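Local coordinates for imelysin-like protein (Psychrobacter arcticus, PDB 3PF0) that is of unknown function but belongs to the imelysin-like (peptidase M75) family and has been proposed to be a metalloendopeptidase, at residues A[127-140]-A[161-173]. Residues are numbered along the deposited sequence; the frame is centred on the assembly and turned at random.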
loop_
_atom_site.group_PDB
_atom_site.type_symbol
_atom_site.label_atom_id
_atom_site.label_comp_id
_atom_site.label_asym_id
_atom_site.label_seq_id
_atom_site.Cartn_x
_atom_site.Cartn_y
_atom_site.Cartn_z
ATOM N N LEU A 127 0.602 5.665 -9.672
ATOM C CA LEU A 127 -0.771 6.036 -10.016
ATOM C C LEU A 127 -1.320 5.096 -11.109
ATOM O O LEU A 127 -2.520 4.836 -11.136
ATOM C CB LEU A 127 -0.887 7.510 -10.403
ATOM C CG LEU A 127 -0.721 8.513 -9.233
ATOM C CD1 LEU A 127 -0.720 9.941 -9.730
ATOM C CD2 LEU A 127 -1.785 8.300 -8.118
ATOM N N TYR A 128 -0.429 4.514 -11.944
ATOM C CA TYR A 128 -0.802 3.501 -12.937
ATOM C C TYR A 128 -1.034 2.180 -12.228
ATOM O O TYR A 128 -1.747 1.331 -12.751
ATOM C CB TYR A 128 0.279 3.346 -14.036
ATOM C CG TYR A 128 0.269 4.459 -15.066
ATOM C CD1 TYR A 128 -0.500 4.359 -16.223
ATOM C CD2 TYR A 128 1.040 5.607 -14.890
ATOM C CE1 TYR A 128 -0.528 5.388 -17.167
ATOM C CE2 TYR A 128 1.035 6.637 -15.837
ATOM C CZ TYR A 128 0.243 6.525 -16.970
ATOM O OH TYR A 128 0.223 7.535 -17.898
ATOM N N ILE A 129 -0.432 2.009 -11.030
ATOM C CA ILE A 129 -0.565 0.810 -10.197
ATOM C C ILE A 129 -1.807 0.927 -9.282
ATOM O O ILE A 129 -2.578 -0.034 -9.165
ATOM C CB ILE A 129 0.742 0.550 -9.383
ATOM C CG1 ILE A 129 1.891 0.132 -10.320
ATOM C CG2 ILE A 129 0.527 -0.510 -8.289
ATOM C CD1 ILE A 129 3.273 0.307 -9.747
ATOM N N ASN A 130 -1.970 2.074 -8.602
ATOM C CA ASN A 130 -3.100 2.307 -7.706
ATOM C C ASN A 130 -3.493 3.783 -7.722
ATOM O O ASN A 130 -2.943 4.588 -6.962
ATOM C CB ASN A 130 -2.788 1.830 -6.272
ATOM C CG ASN A 130 -3.997 1.830 -5.354
ATOM O OD1 ASN A 130 -5.123 1.575 -5.773
ATOM N ND2 ASN A 130 -3.797 2.121 -4.081
ATOM N N TYR A 131 -4.441 4.139 -8.609
ATOM C CA TYR A 131 -4.903 5.520 -8.725
ATOM C C TYR A 131 -5.827 5.810 -7.548
ATOM O O TYR A 131 -7.017 5.493 -7.580
ATOM C CB TYR A 131 -5.576 5.806 -10.085
ATOM C CG TYR A 131 -5.605 7.289 -10.383
ATOM C CD1 TYR A 131 -6.585 8.113 -9.832
ATOM C CD2 TYR A 131 -4.587 7.889 -11.118
ATOM C CE1 TYR A 131 -6.562 9.493 -10.026
ATOM C CE2 TYR A 131 -4.571 9.265 -11.342
ATOM C CZ TYR A 131 -5.558 10.064 -10.793
ATOM O OH TYR A 131 -5.529 11.420 -11.020
ATOM N N TYR A 132 -5.247 6.367 -6.483
ATOM C CA TYR A 132 -5.947 6.643 -5.224
ATOM C C TYR A 132 -5.286 7.825 -4.492
ATOM O O TYR A 132 -4.067 7.875 -4.442
ATOM C CB TYR A 132 -5.917 5.374 -4.325
ATOM C CG TYR A 132 -6.732 5.487 -3.056
ATOM C CD1 TYR A 132 -8.084 5.155 -3.040
ATOM C CD2 TYR A 132 -6.164 5.960 -1.878
ATOM C CE1 TYR A 132 -8.848 5.290 -1.887
ATOM C CE2 TYR A 132 -6.918 6.089 -0.714
ATOM C CZ TYR A 132 -8.261 5.757 -0.726
ATOM O OH TYR A 132 -9.021 5.900 0.404
ATOM N N PRO A 133 -6.031 8.759 -3.875
ATOM C CA PRO A 133 -7.506 8.898 -3.855
ATOM C C PRO A 133 -8.101 9.134 -5.253
ATOM O O PRO A 133 -7.386 9.467 -6.194
ATOM C CB PRO A 133 -7.730 10.136 -2.967
ATOM C CG PRO A 133 -6.455 10.312 -2.189
ATOM C CD PRO A 133 -5.382 9.855 -3.134
ATOM N N ASP A 134 -9.408 8.931 -5.389
ATOM C CA ASP A 134 -10.148 9.190 -6.621
ATOM C C ASP A 134 -11.420 9.932 -6.217
ATOM O O ASP A 134 -12.528 9.409 -6.350
ATOM C CB ASP A 134 -10.425 7.897 -7.409
ATOM C CG ASP A 134 -11.211 8.076 -8.698
ATOM O OD1 ASP A 134 -11.186 9.195 -9.266
ATOM O OD2 ASP A 134 -11.840 7.098 -9.144
ATOM N N GLU A 135 -11.239 11.158 -5.705
ATOM C CA GLU A 135 -12.300 12.041 -5.207
ATOM C C GLU A 135 -13.406 12.325 -6.231
ATOM O O GLU A 135 -14.543 12.574 -5.826
ATOM C CB GLU A 135 -11.701 13.375 -4.736
ATOM C CG GLU A 135 -11.035 13.286 -3.375
ATOM C CD GLU A 135 -10.117 14.436 -3.007
ATOM O OE1 GLU A 135 -10.485 15.608 -3.257
ATOM O OE2 GLU A 135 -9.039 14.161 -2.430
ATOM N N ARG A 136 -13.081 12.295 -7.538
ATOM C CA ARG A 136 -14.043 12.600 -8.598
ATOM C C ARG A 136 -14.617 11.343 -9.264
ATOM O O ARG A 136 -15.423 11.475 -10.183
ATOM C CB ARG A 136 -13.421 13.535 -9.653
ATOM C CG ARG A 136 -13.131 14.920 -9.098
ATOM C CD ARG A 136 -12.709 15.914 -10.153
ATOM N NE ARG A 136 -12.420 17.211 -9.543
ATOM C CZ ARG A 136 -12.501 18.378 -10.169
ATOM N NH1 ARG A 136 -12.867 18.434 -11.444
ATOM N NH2 ARG A 136 -12.219 19.502 -9.525
ATOM N N GLY A 137 -14.237 10.159 -8.780
ATOM C CA GLY A 137 -14.727 8.885 -9.301
ATOM C C GLY A 137 -14.454 8.674 -10.777
ATOM O O GLY A 137 -15.337 8.244 -11.522
ATOM N N LEU A 138 -13.225 8.982 -11.204
ATOM C CA LEU A 138 -12.779 8.873 -12.589
ATOM C C LEU A 138 -12.580 7.414 -13.044
ATOM O O LEU A 138 -12.677 7.140 -14.240
ATOM C CB LEU A 138 -11.465 9.652 -12.764
ATOM C CG LEU A 138 -11.480 11.165 -12.494
ATOM C CD1 LEU A 138 -10.087 11.753 -12.663
ATOM C CD2 LEU A 138 -12.473 11.895 -13.402
ATOM N N VAL A 139 -12.298 6.492 -12.109
ATOM C CA VAL A 139 -12.043 5.076 -12.413
ATOM C C VAL A 139 -13.309 4.382 -12.998
ATOM O O VAL A 139 -13.224 3.791 -14.078
ATOM C CB VAL A 139 -11.479 4.308 -11.181
ATOM C CG1 VAL A 139 -11.405 2.803 -11.441
ATOM C CG2 VAL A 139 -10.111 4.841 -10.774
ATOM N N HIS A 140 -14.463 4.487 -12.307
ATOM C CA HIS A 140 -15.734 3.850 -12.678
ATOM C C HIS A 140 -16.131 4.020 -14.173
ATOM O O HIS A 140 -16.247 3.016 -14.889
ATOM C CB HIS A 140 -16.874 4.361 -11.776
ATOM C CG HIS A 140 -18.225 3.853 -12.185
ATOM N ND1 HIS A 140 -18.587 2.526 -11.993
ATOM C CD2 HIS A 140 -19.241 4.499 -12.800
ATOM C CE1 HIS A 140 -19.811 2.413 -12.484
ATOM N NE2 HIS A 140 -20.250 3.575 -12.980
ATOM N N GLU A 161 -2.828 4.640 -22.346
ATOM C CA GLU A 161 -4.124 4.996 -21.761
ATOM C C GLU A 161 -3.865 5.625 -20.382
ATOM O O GLU A 161 -2.801 5.394 -19.794
ATOM C CB GLU A 161 -5.083 3.785 -21.661
ATOM C CG GLU A 161 -5.436 3.147 -22.995
ATOM C CD GLU A 161 -6.151 4.016 -24.014
ATOM O OE1 GLU A 161 -6.970 4.871 -23.606
ATOM O OE2 GLU A 161 -5.915 3.818 -25.227
ATOM N N SER A 162 -4.822 6.410 -19.871
ATOM C CA SER A 162 -4.665 7.062 -18.574
ATOM C C SER A 162 -4.559 6.049 -17.422
ATOM O O SER A 162 -5.040 4.919 -17.525
ATOM C CB SER A 162 -5.800 8.046 -18.314
ATOM O OG SER A 162 -7.073 7.429 -18.268
ATOM N N ALA A 163 -3.869 6.457 -16.347
ATOM C CA ALA A 163 -3.630 5.675 -15.137
ATOM C C ALA A 163 -4.947 5.306 -14.420
ATOM O O ALA A 163 -5.042 4.266 -13.771
ATOM C CB ALA A 163 -2.731 6.472 -14.208
ATOM N N VAL A 164 -5.956 6.152 -14.596
ATOM C CA VAL A 164 -7.297 6.095 -14.027
ATOM C C VAL A 164 -8.105 4.852 -14.536
ATOM O O VAL A 164 -9.015 4.398 -13.841
ATOM C CB VAL A 164 -7.950 7.469 -14.381
ATOM C CG1 VAL A 164 -9.340 7.369 -15.005
ATOM C CG2 VAL A 164 -7.935 8.415 -13.192
ATOM N N VAL A 165 -7.756 4.291 -15.713
ATOM C CA VAL A 165 -8.505 3.178 -16.302
ATOM C C VAL A 165 -7.753 1.837 -16.167
ATOM O O VAL A 165 -8.087 0.871 -16.858
ATOM C CB VAL A 165 -8.903 3.477 -17.778
ATOM C CG1 VAL A 165 -9.787 4.710 -17.863
ATOM C CG2 VAL A 165 -7.689 3.631 -18.691
ATOM N N GLN A 166 -6.776 1.764 -15.255
ATOM C CA GLN A 166 -5.990 0.551 -15.065
ATOM C C GLN A 166 -5.511 0.395 -13.603
ATOM O O GLN A 166 -5.959 1.124 -12.713
ATOM C CB GLN A 166 -4.798 0.543 -16.047
ATOM C CG GLN A 166 -3.889 1.755 -15.920
ATOM C CD GLN A 166 -2.916 1.862 -17.060
ATOM O OE1 GLN A 166 -1.995 1.051 -17.208
ATOM N NE2 GLN A 166 -3.063 2.911 -17.850
ATOM N N GLY A 167 -4.607 -0.559 -13.387
ATOM C CA GLY A 167 -4.050 -0.872 -12.076
ATOM C C GLY A 167 -5.041 -1.577 -11.170
ATOM O O GLY A 167 -6.079 -2.076 -11.633
ATOM N N ILE A 168 -4.743 -1.584 -9.864
ATOM C CA ILE A 168 -5.592 -2.204 -8.835
ATOM C C ILE A 168 -7.051 -1.639 -8.872
ATOM O O ILE A 168 -7.955 -2.473 -8.934
ATOM C CB ILE A 168 -4.923 -2.115 -7.431
ATOM C CG1 ILE A 168 -3.727 -3.089 -7.384
ATOM C CG2 ILE A 168 -5.910 -2.416 -6.287
ATOM C CD1 ILE A 168 -2.669 -2.693 -6.522
ATOM N N PRO A 169 -7.337 -0.300 -8.901
ATOM C CA PRO A 169 -8.751 0.135 -8.933
ATOM C C PRO A 169 -9.463 -0.161 -10.263
ATOM O O PRO A 169 -10.685 -0.337 -10.260
ATOM C CB PRO A 169 -8.667 1.640 -8.684
ATOM C CG PRO A 169 -7.301 2.030 -9.136
ATOM C CD PRO A 169 -6.428 0.864 -8.809
ATOM N N GLY A 170 -8.707 -0.214 -11.372
ATOM C CA GLY A 170 -9.235 -0.557 -12.687
ATOM C C GLY A 170 -9.709 -2.004 -12.706
ATOM O O GLY A 170 -10.825 -2.295 -13.143
ATOM N N LEU A 171 -8.872 -2.921 -12.190
ATOM C CA LEU A 171 -9.189 -4.347 -12.093
ATOM C C LEU A 171 -10.376 -4.578 -11.143
ATOM O O LEU A 171 -11.268 -5.375 -11.441
ATOM C CB LEU A 171 -7.946 -5.123 -11.631
ATOM C CG LEU A 171 -6.892 -5.365 -12.713
ATOM C CD1 LEU A 171 -5.514 -5.595 -12.110
ATOM C CD2 LEU A 171 -7.302 -6.507 -13.641
ATOM N N GLU A 172 -10.422 -3.828 -10.037
ATOM C CA GLU A 172 -11.497 -3.927 -9.064
ATOM C C GLU A 172 -12.836 -3.645 -9.717
ATOM O O GLU A 172 -13.796 -4.406 -9.534
ATOM C CB GLU A 172 -11.258 -2.936 -7.923
ATOM C CG GLU A 172 -12.323 -3.022 -6.836
ATOM C CD GLU A 172 -12.263 -1.946 -5.776
ATOM O OE1 GLU A 172 -11.482 -0.981 -5.937
ATOM O OE2 GLU A 172 -13.001 -2.072 -4.775
ATOM N N GLU A 173 -12.880 -2.554 -10.494
ATOM C CA GLU A 173 -14.050 -2.089 -11.209
ATOM C C GLU A 173 -14.490 -3.121 -12.241
ATOM O O GLU A 173 -15.679 -3.420 -12.303
ATOM C CB GLU A 173 -13.764 -0.724 -11.864
ATOM C CG GLU A 173 -14.979 -0.058 -12.492
ATOM C CD GLU A 173 -16.209 0.042 -11.606
ATOM O OE1 GLU A 173 -16.183 0.838 -10.641
ATOM O OE2 GLU A 173 -17.195 -0.686 -11.867
HETATM O O HOH W 1 -4.470 2.666 -10.968
HETATM O O HOH W 2 -1.007 -0.325 -15.010
HETATM O O HOH W 3 -0.960 7.326 -20.333
#
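Y128, near the end of helix 125-129, packs against A163 of the 3-10 segment 163-164, and the one direct backbone hydrogen bond of the contact, from I168 N to I129 O (2.8 Å, 167° at the hydrogen), links that helix to helix 167-176. G167 presses its CA on the same carbonyl, 3.4 Å from I129 O, and a side chain on it would run into the carbonyls of Y128 and I129. With CG anti to its carbonyl carbon (chi1 -77°), Y128 lays one ring face over A163, whose CB stands 3.6 Å from the ring centroid; R199 makes a cation-pi contact with the same ring. The Q166 amide, turned almost perpendicular to that ring, comes to its edge and gives an N-H to S162 O; a water joins Y128 OH to E161 O. An alanine in place of Y128 would probably take the aromatic face from the A163 methyl, leave R199 without its ring and lose this water link. The Y131 ring, its CG anti to the backbone N (chi1 -160°), receives V164 CG2 over its centre, 3.5 Å from the centroid. Y131 N donates to a second water, also within bonding distance of L127 O and Q166 O. V139 sets CG2 against V164 O at 3.3 Å and CG1 against P169 O, while H140 ND1 makes a weak hydrogen bond (3.2 Å) to E173 OE1, which meets the imidazole at its edge. D134, opening the type I turn D134-G137, accepts L138 N on OD1 and V139 N on OD2. W109 of helix 92-112 touches both I129 and I168. Helix ends and loop thus pack together within the all-helical imelysin-like fold.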